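Side-chain contact in esterase (Pelagibacterium halotolerans, PDB 5DWD), which probably hydrolyses carboxylic esters, as a carboxylesterase of the alpha/beta-hydrolase superfamily: residues D66-T71 with T231-L236. Numbering follows the deposited sequence.
Sequences DSFPDT and TATAFL
In this alpha/beta-hydrolase fold, the loop that leads from helix 54-65 into strand 71-74 plants one aromatic side chain, Phe68, against the C-terminal helix 226-239. The ring reaches the helix with its far end: CZ lies 3.4 Å from Leu236 CB, and CE2 is 3.7 Å from the same carbon. Phe68 and Leu236 side chains cross at about a right angle, and Leu236 CB stands oblique to the ring while Leu236 CD2 approaches Phe68 CE2 at 4.0 Å. The carbonyl oxygen of Thr233, one helical turn earlier, sits at the ring edge near its plane, 3.8 Å from Phe68 CZ. The Thr233 methyl widens this apolar patch, with CG2 4.2 Å from Phe68 CE2. The contact rests on van der Waals packing and is largely buried. A chi1 of -56° parts the two branches of Thr233, so that CG2 meets the ring while OG1 is left to its hydrogen bonds, one with Leu229 O within the same helix and one with Trp64 NE1 that links it to helix 54-65. Ser67 lies at the margin: its CB lies over one face of the Phe68 ring, toward the rim, and its OG is 4.5 Å from Thr233 CG2. Beyond the aromatic residue the chain reverses in a type I beta turn, Phe68 to Thr71, closed by the 3.2 Å bond from Thr71 N to Phe68 O. Leu240, the last residue of the chain, also touches Phe68, and Phe63 and Trp64 of helix 54-65 pack on Thr233 and Leu236, respectively. Leu236 further touches Ile160 of strand 158-162, so that this one side chain meets both the loop entering strand 71-74 and the main sheet, beside helix 54-65.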
ATOM      1  N   ASP B  66     -12.701  11.180  21.040  1.00 23.34           N
ATOM      2  CA  ASP B  66     -12.611  12.652  21.204  1.00 27.14           C
ATOM      3  C   ASP B  66     -11.901  13.365  20.040  1.00 27.74           C
ATOM      4  O   ASP B  66     -12.221  14.523  19.735  1.00 32.68           O
ATOM      5  CB  ASP B  66     -11.909  13.018  22.518  1.00 28.28           C
ATOM      6  CG  ASP B  66     -12.751  12.671  23.740  1.00 31.46           C
ATOM      7  OD1 ASP B  66     -13.996  12.463  23.660  1.00 31.09           O
ATOM      8  OD2 ASP B  66     -12.145  12.668  24.807  1.00 35.67           O
ATOM      9  N   SER B  67     -10.923  12.702  19.408  1.00 21.66           N
ATOM     10  CA  SER B  67     -10.186  13.233  18.298  1.00 22.77           C
ATOM     11  C   SER B  67     -10.710  12.890  16.941  1.00 22.62           C
ATOM     12  O   SER B  67     -10.416  13.611  16.010  1.00 26.98           O
ATOM     13  CB  SER B  67      -8.696  12.841  18.357  1.00 25.69           C
ATOM     14  OG  SER B  67      -8.117  13.355  19.532  1.00 28.26           O
ATOM     15  N   PHE B  68     -11.515  11.846  16.824  1.00 22.61           N
ATOM     16  CA  PHE B  68     -11.919  11.225  15.564  1.00 21.01           C
ATOM     17  C   PHE B  68     -13.396  11.001  15.572  1.00 22.58           C
ATOM     18  O   PHE B  68     -13.941   9.916  15.778  1.00 23.66           O
ATOM     19  CB  PHE B  68     -11.100   9.908  15.348  1.00 21.43           C
ATOM     20  CG  PHE B  68      -9.650  10.145  15.344  1.00 22.75           C
ATOM     21  CD1 PHE B  68      -9.097  10.908  14.385  1.00 23.56           C
ATOM     22  CD2 PHE B  68      -8.830   9.684  16.328  1.00 21.81           C
ATOM     23  CE1 PHE B  68      -7.771  11.223  14.426  1.00 25.60           C
ATOM     24  CE2 PHE B  68      -7.490   9.990  16.354  1.00 23.01           C
ATOM     25  CZ  PHE B  68      -6.955  10.731  15.392  1.00 24.19           C
ATOM     26  N   PRO B  69     -14.171  12.089  15.363  1.00 24.81           N
ATOM     27  CA  PRO B  69     -15.578  11.979  15.610  1.00 26.21           C
ATOM     28  C   PRO B  69     -16.372  11.220  14.591  1.00 24.31           C
ATOM     29  O   PRO B  69     -17.504  10.899  14.846  1.00 25.83           O
ATOM     30  CB  PRO B  69     -16.030  13.458  15.632  1.00 26.47           C
ATOM     31  CG  PRO B  69     -15.102  14.085  14.708  1.00 27.41           C
ATOM     32  CD  PRO B  69     -13.775  13.466  15.053  1.00 29.17           C
ATOM     33  N   ASP B  70     -15.775  10.880  13.450  1.00 23.64           N
ATOM     34  CA  ASP B  70     -16.474  10.068  12.431  1.00 23.72           C
ATOM     35  C   ASP B  70     -16.013   8.612  12.384  1.00 26.70           C
ATOM     36  O   ASP B  70     -16.365   7.875  11.462  1.00 22.03           O
ATOM     37  CB  ASP B  70     -16.234  10.696  11.056  1.00 28.95           C
ATOM     38  CG  ASP B  70     -16.717  12.151  10.956  1.00 32.89           C
ATOM     39  OD1 ASP B  70     -17.804  12.469  11.499  1.00 33.57           O
ATOM     40  OD2 ASP B  70     -15.973  12.951  10.352  1.00 32.70           O
ATOM     41  N   THR B  71     -15.309   8.196  13.437  1.00 22.69           N
ATOM     42  CA  THR B  71     -14.803   6.816  13.547  1.00 22.11           C
ATOM     43  C   THR B  71     -15.636   5.983  14.514  1.00 20.65           C
ATOM     44  O   THR B  71     -15.903   6.390  15.653  1.00 23.39           O
ATOM     45  CB  THR B  71     -13.301   6.889  13.917  1.00 20.12           C
ATOM     46  OG1 THR B  71     -12.668   7.690  12.930  1.00 22.54           O
ATOM     47  CG2 THR B  71     -12.650   5.445  13.898  1.00 20.16           C
ATOM     48  N   THR B 231       2.153   9.050  19.623  1.00 22.42           N
ATOM     49  CA  THR B 231       2.666   8.650  18.295  1.00 19.85           C
ATOM     50  C   THR B 231       1.488   8.047  17.456  1.00 18.93           C
ATOM     51  O   THR B 231       1.321   8.407  16.290  1.00 20.48           O
ATOM     52  CB  THR B 231       3.849   7.710  18.404  1.00 21.51           C
ATOM     53  OG1 THR B 231       4.942   8.406  19.077  1.00 24.53           O
ATOM     54  CG2 THR B 231       4.265   7.201  17.073  1.00 22.25           C
ATOM     55  N   ALA B 232       0.733   7.132  18.059  1.00 19.77           N
ATOM     56  CA  ALA B 232      -0.417   6.507  17.403  1.00 18.46           C
ATOM     57  C   ALA B 232      -1.510   7.496  17.014  1.00 18.19           C
ATOM     58  O   ALA B 232      -2.027   7.447  15.932  1.00 18.71           O
ATOM     59  CB  ALA B 232      -1.020   5.349  18.222  1.00 18.76           C
ATOM     60  N   THR B 233      -1.786   8.432  17.886  1.00 21.24           N
ATOM     61  CA  THR B 233      -2.820   9.450  17.643  1.00 20.60           C
ATOM     62  C   THR B 233      -2.416  10.337  16.469  1.00 21.75           C
ATOM     63  O   THR B 233      -3.185  10.592  15.560  1.00 23.16           O
ATOM     64  CB  THR B 233      -3.097  10.318  18.905  1.00 20.90           C
ATOM     65  OG1 THR B 233      -3.458   9.497  20.008  1.00 20.69           O
ATOM     66  CG2 THR B 233      -4.233  11.302  18.641  1.00 21.85           C
ATOM     67  N   ALA B 234      -1.169  10.752  16.442  1.00 22.05           N
ATOM     68  CA  ALA B 234      -0.682  11.509  15.314  1.00 22.23           C
ATOM     69  C   ALA B 234      -0.718  10.758  14.011  1.00 21.74           C
ATOM     70  O   ALA B 234      -0.982  11.347  12.975  1.00 24.00           O
ATOM     71  CB  ALA B 234       0.673  12.078  15.619  1.00 24.07           C
ATOM     72  N   PHE B 235      -0.410   9.448  14.031  1.00 20.86           N
ATOM     73  CA  PHE B 235      -0.504   8.641  12.854  1.00 20.32           C
ATOM     74  C   PHE B 235      -1.963   8.532  12.384  1.00 19.02           C
ATOM     75  O   PHE B 235      -2.215   8.637  11.194  1.00 24.01           O
ATOM     76  CB  PHE B 235       0.102   7.273  13.138  1.00 20.53           C
ATOM     77  CG  PHE B 235       0.095   6.297  11.974  1.00 21.54           C
ATOM     78  CD1 PHE B 235       0.937   6.450  10.885  1.00 25.31           C
ATOM     79  CD2 PHE B 235      -0.720   5.160  11.981  1.00 21.02           C
ATOM     80  CE1 PHE B 235       0.970   5.480   9.870  1.00 25.83           C
ATOM     81  CE2 PHE B 235      -0.662   4.208  10.978  1.00 23.02           C
ATOM     82  CZ  PHE B 235       0.155   4.386   9.910  1.00 24.70           C
ATOM     83  N   LEU B 236      -2.879   8.309  13.302  1.00 18.82           N
ATOM     84  CA  LEU B 236      -4.358   8.298  12.979  1.00 21.65           C
ATOM     85  C   LEU B 236      -4.803   9.640  12.323  1.00 22.87           C
ATOM     86  O   LEU B 236      -5.525   9.637  11.319  1.00 25.11           O
ATOM     87  CB  LEU B 236      -5.165   8.036  14.224  1.00 22.86           C
ATOM     88  CG  LEU B 236      -5.583   6.615  14.640  1.00 25.97           C
ATOM     89  CD1 LEU B 236      -5.350   5.510  13.679  1.00 26.51           C
ATOM     90  CD2 LEU B 236      -5.792   6.353  16.111  1.00 24.59           C
TER